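Local coordinates for GDSL-like protein (Collinsella aerofaciens ATCC 25986, PDB 7BXD) that probably hydrolyses acyl esters as a member of the GDSL-like lipase/acylhydrolase family of SGNH hydrolases, at residues Asp132-Thr137 / Leu147-Pro152. Numbering follows the deposited sequence.
Sequences DYLIRT and LVFMTP
Leu134 and Ile135 of helix 127-141 meet Leu147 and Phe149 of strand 146-150 in the buried, apolar helix-to-strand packing of a beta-alpha-beta crossover: strand 100-104, this helix and strand 146-150 follow one another in the alpha/beta/alpha SGNH-hydrolase fold, the two strands being parallel neighbours in its five-stranded sheet. After the helix the strand runs back along it: the two short axes lie at 159°, nearly antiparallel, and approach to 10.6 Å, a spacing bridged by side chains alone. The two segments bury 165 Å² between them, a modest interface. Phe149 and Ile135 carry most of it, Phe149 projecting from the strand toward the helix and Ile135 touching both Phe149 and Leu147. Ile135 CG1 comes within 3.7 Å of Phe149 CE1, approaching the ring obliquely, whereas Leu134 CB lies at the ring edge near its plane, 4.3 Å from Phe149 CZ. The CD2 methyl of Leu147 touches both branches of Ile135, standing 4.2 Å from Ile135 CG1 as well as from Ile135 CG2, and the two side chains cross at about a right angle. The chi1 of Ile135, -66°, sets CG1 anti to the carbonyl carbon, and from there this branch reaches Phe149 and Leu147 together. Met183 and Cys187 of helix 176-189 and Val103 of strand 100-104 also touch the Phe149 side chain, so a second helix joins this side of the core. Asp132 and Arg136 leave the helix away from the strand and pair with each other: Arg136 NE donates to Asp132 OD2 in a salt bridge, 2.7 Å and 165°, although the carboxylate oxygen is met from above its plane. Since the touching atoms are all carbon, the contact rests on hydrophobic burial and dispersion, which implies little directional specificity.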
ATOM      1  N   ASP A 132      -1.094   6.770 -12.085  1.00 13.27           N
ATOM      2  CA  ASP A 132      -0.268   7.202 -13.208  1.00 13.80           C
ATOM      3  C   ASP A 132       0.726   8.275 -12.769  1.00 13.53           C
ATOM      4  O   ASP A 132       1.918   8.210 -13.102  1.00 14.23           O
ATOM      5  CB  ASP A 132      -1.210   7.681 -14.321  1.00 14.24           C
ATOM      6  CG  ASP A 132      -0.484   8.078 -15.584  1.00 15.42           C
ATOM      7  OD1 ASP A 132      -0.211   7.171 -16.399  1.00 16.59           O
ATOM      8  OD2 ASP A 132      -0.199   9.285 -15.748  1.00 17.20           O
ATOM      9  N   TYR A 133       0.247   9.278 -12.032  1.00 14.22           N
ATOM     10  CA  TYR A 133       1.149  10.320 -11.523  1.00 14.66           C
ATOM     11  C   TYR A 133       2.271   9.726 -10.691  1.00 13.75           C
ATOM     12  O   TYR A 133       3.432  10.133 -10.823  1.00 14.24           O
ATOM     13  CB  TYR A 133       0.367  11.346 -10.693  1.00 15.75           C
ATOM     14  CG  TYR A 133       1.248  12.433 -10.147  1.00 16.29           C
ATOM     15  CD1 TYR A 133       1.872  12.288  -8.897  1.00 16.47           C
ATOM     16  CD2 TYR A 133       1.446  13.624 -10.874  1.00 18.57           C
ATOM     17  CE1 TYR A 133       2.685  13.273  -8.399  1.00 17.96           C
ATOM     18  CE2 TYR A 133       2.259  14.622 -10.379  1.00 19.73           C
ATOM     19  CZ  TYR A 133       2.881  14.438  -9.146  1.00 19.49           C
ATOM     20  OH  TYR A 133       3.709  15.450  -8.652  1.00 21.35           O
ATOM     21  N   LEU A 134       1.941   8.822  -9.762  1.00 13.96           N
ATOM     22  CA  LEU A 134       2.988   8.277  -8.899  1.00 14.07           C
ATOM     23  C   LEU A 134       4.058   7.578  -9.710  1.00 13.58           C
ATOM     24  O   LEU A 134       5.254   7.743  -9.449  1.00 14.38           O
ATOM     25  CB  LEU A 134       2.419   7.304  -7.869  1.00 14.34           C
ATOM     26  CG  LEU A 134       1.543   7.872  -6.737  1.00 14.95           C
ATOM     27  CD1 LEU A 134       1.218   6.717  -5.785  1.00 16.12           C
ATOM     28  CD2 LEU A 134       2.245   8.994  -5.996  1.00 14.97           C
ATOM     29  N   ILE A 135       3.669   6.760 -10.700  1.00 13.19           N
ATOM     30  CA  ILE A 135       4.684   6.018 -11.432  1.00 13.35           C
ATOM     31  C   ILE A 135       5.559   6.967 -12.237  1.00 13.71           C
ATOM     32  O   ILE A 135       6.798   6.854 -12.224  1.00 14.70           O
ATOM     33  CB  ILE A 135       4.049   4.932 -12.321  1.00 13.42           C
ATOM     34  CG1 ILE A 135       3.397   3.862 -11.417  1.00 13.67           C
ATOM     35  CG2 ILE A 135       5.108   4.330 -13.266  1.00 14.10           C
ATOM     36  CD1 ILE A 135       2.445   2.932 -12.129  1.00 14.82           C
ATOM     37  N   ARG A 136       4.934   7.934 -12.923  1.00 14.23           N
ATOM     38  CA  ARG A 136       5.726   8.891 -13.708  1.00 15.20           C
ATOM     39  C   ARG A 136       6.662   9.682 -12.806  1.00 14.12           C
ATOM     40  O   ARG A 136       7.817   9.971 -13.174  1.00 15.08           O
ATOM     41  CB  ARG A 136       4.801   9.844 -14.476  1.00 16.52           C
ATOM     42  CG  ARG A 136       4.071   9.186 -15.653  1.00 18.35           C
ATOM     43  CD  ARG A 136       3.271  10.252 -16.451  1.00 21.27           C
ATOM     44  NE  ARG A 136       2.088  10.746 -15.736  1.00 24.43           N
ATOM     45  CZ  ARG A 136       1.935  11.967 -15.207  1.00 27.54           C
ATOM     46  NH1 ARG A 136       2.905  12.869 -15.278  1.00 29.52           N
ATOM     47  NH2 ARG A 136       0.792  12.281 -14.591  1.00 29.19           N
ATOM     48  N   THR A 137       6.161  10.095 -11.639  1.00 14.21           N
ATOM     49  CA  THR A 137       6.897  11.079 -10.847  1.00 14.74           C
ATOM     50  C   THR A 137       7.982  10.402 -10.005  1.00 14.61           C
ATOM     51  O   THR A 137       9.080  10.953  -9.820  1.00 15.62           O
ATOM     52  CB  THR A 137       5.915  11.911 -10.014  1.00 15.65           C
ATOM     53  OG1 THR A 137       4.948  12.478 -10.906  1.00 16.17           O
ATOM     54  CG2 THR A 137       6.632  13.044  -9.274  1.00 17.34           C
ATOM     55  N   LEU A 147      10.944  -0.007  -8.815  1.00 14.44           N
ATOM     56  CA  LEU A 147       9.630   0.365  -8.287  1.00 13.52           C
ATOM     57  C   LEU A 147       8.733  -0.856  -8.314  1.00 13.25           C
ATOM     58  O   LEU A 147       8.580  -1.513  -9.361  1.00 14.00           O
ATOM     59  CB  LEU A 147       9.037   1.467  -9.171  1.00 14.19           C
ATOM     60  CG  LEU A 147       7.593   1.891  -8.895  1.00 14.24           C
ATOM     61  CD1 LEU A 147       7.417   2.374  -7.448  1.00 15.17           C
ATOM     62  CD2 LEU A 147       7.175   2.987  -9.903  1.00 15.53           C
ATOM     63  N   VAL A 148       8.119  -1.153  -7.169  1.00 13.34           N
ATOM     64  CA  VAL A 148       7.219  -2.294  -7.027  1.00 13.60           C
ATOM     65  C   VAL A 148       5.958  -1.766  -6.355  1.00 12.86           C
ATOM     66  O   VAL A 148       6.041  -1.095  -5.314  1.00 13.89           O
ATOM     67  CB  VAL A 148       7.858  -3.407  -6.160  1.00 14.54           C
ATOM     68  CG1 VAL A 148       6.912  -4.573  -5.982  1.00 15.32           C
ATOM     69  CG2 VAL A 148       9.192  -3.893  -6.733  1.00 15.98           C
ATOM     70  N   PHE A 149       4.797  -2.089  -6.916  1.00 12.24           N
ATOM     71  CA  PHE A 149       3.531  -1.760  -6.266  1.00 12.43           C
ATOM     72  C   PHE A 149       3.015  -3.005  -5.553  1.00 11.94           C
ATOM     73  O   PHE A 149       3.197  -4.132  -6.022  1.00 13.47           O
ATOM     74  CB  PHE A 149       2.462  -1.283  -7.265  1.00 13.52           C
ATOM     75  CG  PHE A 149       2.413   0.211  -7.430  1.00 13.32           C
ATOM     76  CD1 PHE A 149       3.514   0.909  -7.939  1.00 13.53           C
ATOM     77  CD2 PHE A 149       1.280   0.928  -7.042  1.00 14.30           C
ATOM     78  CE1 PHE A 149       3.448   2.297  -8.072  1.00 14.03           C
ATOM     79  CE2 PHE A 149       1.228   2.318  -7.206  1.00 15.15           C
ATOM     80  CZ  PHE A 149       2.311   3.003  -7.715  1.00 14.76           C
ATOM     81  N   MET A 150       2.336  -2.793  -4.425  1.00 12.49           N
ATOM     82  CA  MET A 150       1.627  -3.862  -3.727  1.00 12.81           C
ATOM     83  C   MET A 150       0.161  -3.491  -3.661  1.00 12.74           C
ATOM     84  O   MET A 150      -0.193  -2.398  -3.218  1.00 13.43           O
ATOM     85  CB  MET A 150       2.198  -4.084  -2.304  1.00 13.69           C
ATOM     86  CG  MET A 150       3.714  -4.220  -2.332  1.00 13.22           C
ATOM     87  SD  MET A 150       4.438  -5.098  -0.930  1.00 13.94           S
ATOM     88  CE  MET A 150       3.937  -4.011   0.414  1.00 15.22           C
ATOM     89  N   THR A 151      -0.699  -4.378  -4.134  1.00 12.71           N
ATOM     90  CA  THR A 151      -2.130  -4.084  -4.122  1.00 12.66           C
ATOM     91  C   THR A 151      -2.641  -4.021  -2.680  1.00 12.80           C
ATOM     92  O   THR A 151      -2.108  -4.702  -1.795  1.00 13.50           O
ATOM     93  CB  THR A 151      -2.887  -5.131  -4.926  1.00 13.29           C
ATOM     94  OG1 THR A 151      -2.540  -6.416  -4.386  1.00 12.94           O
ATOM     95  CG2 THR A 151      -2.556  -5.078  -6.418  1.00 14.18           C
ATOM     96  N   PRO A 152      -3.666  -3.204  -2.428  1.00 12.84           N
ATOM     97  CA  PRO A 152      -4.142  -3.016  -1.047  1.00 13.53           C
ATOM     98  C   PRO A 152      -4.776  -4.275  -0.502  1.00 12.76           C
ATOM     99  O   PRO A 152      -5.557  -4.954  -1.189  1.00 13.94           O
ATOM    100  CB  PRO A 152      -5.193  -1.893  -1.187  1.00 14.22           C
ATOM    101  CG  PRO A 152      -5.626  -1.943  -2.655  1.00 14.22           C
ATOM    102  CD  PRO A 152      -4.346  -2.312  -3.384  1.00 13.95           C
TER